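Local coordinates for steroid delta-isomerase (Pseudomonas aeruginosa, PDB 3MSO), which has a SnoaL-like, NTF2-type fold and may isomerise the double bond of a steroid-like substrate, at residues 118-121 and 122-126; 16-19 and 20-24. One frame throughout, in Å; residues are numbered along the deposited sequence.

Contact 1 of 2, residues 118-121 and 122-126; sequences RPMS and GLQAL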
loop_
_atom_site.group_PDB
_atom_site.type_symbol
_atom_site.label_atom_id
_atom_site.label_comp_id
_atom_site.label_asym_id
_atom_site.label_seq_id
_atom_site.Cartn_x
_atom_site.Cartn_y
_atom_site.Cartn_z
ATOM N N ARG B 118 9.863 -4.021 7.342
ATOM C CA ARG B 118 8.958 -5.131 7.667
ATOM C C ARG B 118 8.378 -4.898 9.090
ATOM O O ARG B 118 9.064 -4.266 9.908
ATOM C CB ARG B 118 9.648 -6.498 7.529
ATOM C CG ARG B 118 10.791 -6.744 8.510
ATOM C CD ARG B 118 11.116 -8.224 8.592
ATOM N NE ARG B 118 10.066 -8.968 9.292
ATOM C CZ ARG B 118 10.022 -9.125 10.608
ATOM N NH1 ARG B 118 10.974 -8.612 11.376
ATOM N NH2 ARG B 118 9.033 -9.806 11.167
ATOM N N PRO B 119 7.158 -5.382 9.430
ATOM C CA PRO B 119 6.190 -6.133 8.591
ATOM C C PRO B 119 5.340 -5.201 7.731
ATOM O O PRO B 119 5.555 -3.990 7.749
ATOM C CB PRO B 119 5.355 -6.880 9.633
ATOM C CG PRO B 119 5.303 -5.933 10.797
ATOM C CD PRO B 119 6.609 -5.144 10.779
HETATM N N MSE B 120 4.372 -5.743 7.004
HETATM C CA MSE B 120 3.461 -4.960 6.173
HETATM C C MSE B 120 2.888 -3.730 6.922
HETATM O O MSE B 120 2.967 -2.621 6.401
HETATM C CB MSE B 120 2.325 -5.863 5.672
HETATM C CG MSE B 120 1.209 -5.094 4.980
HETATM SE SE MSE B 120 1.813 -4.318 3.320
HETATM C CE MSE B 120 1.286 -5.884 2.246
ATOM N N SER B 121 2.331 -3.939 8.138
ATOM C CA SER B 121 1.737 -2.913 9.015
ATOM C C SER B 121 2.682 -1.734 9.266
ATOM O O SER B 121 2.232 -0.581 9.243
ATOM C CB SER B 121 1.288 -3.527 10.339
ATOM O OG SER B 121 2.227 -4.478 10.821
ATOM N N GLY B 122 3.966 -2.036 9.473
ATOM C CA GLY B 122 5.005 -1.038 9.688
ATOM C C GLY B 122 5.260 -0.227 8.435
ATOM O O GLY B 122 5.344 1.005 8.503
ATOM N N LEU B 123 5.359 -0.918 7.265
ATOM C CA LEU B 123 5.559 -0.299 5.950
ATOM C C LEU B 123 4.391 0.632 5.630
ATOM O O LEU B 123 4.628 1.782 5.259
ATOM C CB LEU B 123 5.721 -1.366 4.861
ATOM C CG LEU B 123 6.002 -0.888 3.425
ATOM C CD1 LEU B 123 7.289 -0.085 3.334
ATOM C CD2 LEU B 123 6.014 -2.070 2.427
ATOM N N GLN B 124 3.144 0.163 5.842
ATOM C CA GLN B 124 1.920 0.945 5.625
ATOM C C GLN B 124 1.968 2.274 6.417
ATOM O O GLN B 124 1.728 3.340 5.840
ATOM C CB GLN B 124 0.680 0.150 6.055
ATOM C CG GLN B 124 0.303 -1.058 5.211
ATOM C CD GLN B 124 -0.941 -1.725 5.767
ATOM O OE1 GLN B 124 -1.156 -2.940 5.676
ATOM N NE2 GLN B 124 -1.791 -0.940 6.386
ATOM N N ALA B 125 2.294 2.190 7.738
ATOM C CA ALA B 125 2.418 3.327 8.652
ATOM C C ALA B 125 3.497 4.293 8.152
ATOM O O ALA B 125 3.209 5.481 8.045
ATOM C CB ALA B 125 2.737 2.837 10.061
ATOM N N LEU B 126 4.699 3.782 7.778
ATOM C CA LEU B 126 5.788 4.582 7.224
ATOM C C LEU B 126 5.358 5.380 5.995
ATOM O O LEU B 126 5.489 6.616 6.024
ATOM C CB LEU B 126 7.037 3.728 6.906
ATOM C CG LEU B 126 8.211 4.458 6.211
ATOM C CD1 LEU B 126 8.817 5.551 7.101
ATOM C CD2 LEU B 126 9.264 3.470 5.778
#

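Contact 2 of 2, residues 16-19 and 20-24; sequences AEWH and GLIAR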
loop_
_atom_site.group_PDB
_atom_site.type_symbol
_atom_site.label_atom_id
_atom_site.label_comp_id
_atom_site.label_asym_id
_atom_site.label_seq_id
_atom_site.Cartn_x
_atom_site.Cartn_y
_atom_site.Cartn_z
ATOM N N ALA B 16 30.968 6.570 8.801
ATOM C CA ALA B 16 31.263 7.174 10.106
ATOM C C ALA B 16 30.545 8.521 10.265
ATOM O O ALA B 16 29.956 8.782 11.329
ATOM C CB ALA B 16 32.763 7.353 10.273
ATOM N N GLU B 17 30.571 9.349 9.186
ATOM C CA GLU B 17 29.917 10.657 9.127
ATOM C C GLU B 17 28.399 10.485 9.119
ATOM O O GLU B 17 27.691 11.227 9.801
ATOM C CB GLU B 17 30.364 11.446 7.887
ATOM C CG GLU B 17 31.690 12.156 8.077
ATOM C CD GLU B 17 32.139 12.970 6.881
ATOM O OE1 GLU B 17 31.531 14.035 6.623
ATOM O OE2 GLU B 17 33.118 12.556 6.216
ATOM N N TRP B 18 27.903 9.489 8.365
ATOM C CA TRP B 18 26.481 9.195 8.269
ATOM C C TRP B 18 25.957 8.788 9.640
ATOM O O TRP B 18 24.906 9.277 10.049
ATOM C CB TRP B 18 26.217 8.121 7.213
ATOM C CG TRP B 18 24.863 7.490 7.339
ATOM C CD1 TRP B 18 24.563 6.340 8.006
ATOM C CD2 TRP B 18 23.625 7.990 6.817
ATOM N NE1 TRP B 18 23.218 6.080 7.916
ATOM C CE2 TRP B 18 22.618 7.074 7.184
ATOM C CE3 TRP B 18 23.272 9.114 6.055
ATOM C CZ2 TRP B 18 21.268 7.274 6.865
ATOM C CZ3 TRP B 18 21.939 9.298 5.716
ATOM C CH2 TRP B 18 20.952 8.400 6.143
ATOM N N HIS B 19 26.695 7.922 10.355
ATOM C CA HIS B 19 26.322 7.474 11.697
ATOM C C HIS B 19 26.216 8.647 12.660
ATOM O O HIS B 19 25.242 8.705 13.416
ATOM C CB HIS B 19 27.281 6.403 12.243
ATOM C CG HIS B 19 26.928 5.007 11.848
ATOM N ND1 HIS B 19 25.774 4.393 12.303
ATOM C CD2 HIS B 19 27.596 4.142 11.064
ATOM C CE1 HIS B 19 25.775 3.178 11.780
ATOM N NE2 HIS B 19 26.839 2.985 11.010
ATOM N N GLY B 20 27.186 9.575 12.586
ATOM C CA GLY B 20 27.228 10.792 13.390
ATOM C C GLY B 20 26.061 11.727 13.121
ATOM O O GLY B 20 25.519 12.335 14.044
ATOM N N LEU B 21 25.661 11.841 11.855
ATOM C CA LEU B 21 24.515 12.652 11.440
ATOM C C LEU B 21 23.198 12.105 12.019
ATOM O O LEU B 21 22.380 12.892 12.508
ATOM C CB LEU B 21 24.419 12.700 9.901
ATOM C CG LEU B 21 25.453 13.528 9.135
ATOM C CD1 LEU B 21 25.188 13.442 7.656
ATOM C CD2 LEU B 21 25.470 14.995 9.585
ATOM N N ILE B 22 23.002 10.756 11.946
ATOM C CA ILE B 22 21.815 10.028 12.429
ATOM C C ILE B 22 21.698 10.105 13.958
ATOM O O ILE B 22 20.605 10.373 14.478
ATOM C CB ILE B 22 21.774 8.582 11.864
ATOM C CG1 ILE B 22 21.501 8.561 10.342
ATOM C CG2 ILE B 22 20.807 7.685 12.633
ATOM C CD1 ILE B 22 20.104 9.091 9.861
ATOM N N ALA B 23 22.842 9.921 14.661
ATOM C CA ALA B 23 22.962 10.029 16.118
ATOM C C ALA B 23 22.516 11.424 16.583
ATOM O O ALA B 23 21.801 11.536 17.593
ATOM C CB ALA B 23 24.400 9.759 16.551
ATOM N N ARG B 24 22.886 12.475 15.808
ATOM C CA ARG B 24 22.491 13.853 16.106
ATOM C C ARG B 24 21.075 14.147 15.634
ATOM O O ARG B 24 20.533 15.200 15.959
ATOM C CB ARG B 24 23.511 14.884 15.554
ATOM C CG ARG B 24 24.930 14.805 16.148
ATOM C CD ARG B 24 25.042 15.183 17.631
ATOM N NE ARG B 24 24.613 14.099 18.521
ATOM C CZ ARG B 24 23.637 14.203 19.416
ATOM N NH1 ARG B 24 23.009 15.360 19.596
ATOM N NH2 ARG B 24 23.282 13.154 20.140
#

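Contact 1 of 2, residues 118-121 and 122-126
Met120 and Gln124 lie one turn apart at the start of the long C-terminal helix, which sets off from a cis-proline, Pro119, in the N-cap position. Gln124 leans back over the preceding turn: its CB lies 3.6 Å from Met120 O, and its CG, placed beside the backbone N and anti to the carbonyl carbon (chi1 -69°), comes to 3.3 Å from the same oxygen. Beyond CG the chain runs straight on, carrying CD to 4.1 Å from Met120 CG. Gln124 OE1, at the tip, lies 3.3 Å from Met120 CG and 4.0 Å from Met120 SE, Met120 being a selenomethionine. The Met120 chain is bent at its second and third torsions, and the two side chains cross obliquely instead of running alongside. This pair faces the assembly: Met120 packs on Met120 of the second subunit and on Gln124 of the third. On another side of the helix Leu123 packs against Pro43 and Met44 of its own chain. The backbone is held by successive i to i+4 bonds, Gln124 N to Met120 O and Ala125 N to Ser121 O (3.2 Å) among them. Pro119 O takes the first of the series from Leu123 N at 3.1 Å (N-H...O 165°), while Gly122 N adds a weak bond to the same oxygen.

Contact 2 of 2, residues 16-19 and 20-24
Trp18 and Ile22 meet one turn apart near the C-terminal end of helix 9-23, the N-terminal helix of this NTF2-type fold. The backbone amides and carbonyls here are paired in regular alpha-helical fashion. Gly20 N bonds to Ala16 O, Leu21 N to Glu17 O at 3.0 Å, Ile22 N to Trp18 O at 3.1 Å and Ala23 N to His19 O, and Arg24 N continues the series to Gly20 O. Two ring nitrogens find partners beyond the helix. Trp18 NE1 is hydrogen-bonded to Tyr71 OH on strand 69-77, and His19 NE2 makes a weak hydrogen bond to Gln74 OE1 on the same strand; the imidazole also meets the Tyr71 ring, the planes at about 75°. One face of the indole meets Ile22, whose CG1 stands 3.6 Å above the ring plane, offset toward the rim. This is a CH-pi contact, CG1 being 4.0 Å from the centroid of the six-membered ring of Trp18 and 26° off its normal. The Ile22 CG1 branch lies beside its own backbone N (chi1 -69°), turned back to the preceding turn, and CD1 carries it on to within 3.7 Å of Trp18 CZ2. Phe113 adds an edge-to-face ring contact to Trp18, while Leu27 touches both Trp18 and Ile22. Leu21 is turned to another side, its CG 3.3 Å from Glu17 O, and it packs on Leu33. The chemistry implies two kinds of attachment on this part of the helix: apolar packing around the indole, and a hydrogen bond from Trp18 to strand 69-77 that would limit rotation of the indole, with a weaker one from His19 that probably restrains the imidazole less.

How the contacts relate
From the N terminus, contact 2 comes first, near the end of helix 9-23, and is complete long before contact 1 begins at strand 110-118 and the start of helix 120-138. Both are local turns of helix, so neither closes a long loop, and they follow in series without nesting or crossing. Their centres lie about 25 Å apart, on opposite sides of the chain's centre, and they do not touch. Contact 2 ties the N-terminal helix to strands 69-77 and 82-91, whereas contact 1 joins the sheet to the C-terminal helix and to neighbouring subunits. Strand 110-118 reaches both: its middle lies against the indole of contact 2, and Arg118 at its end pairs with Glu114 of the second subunit.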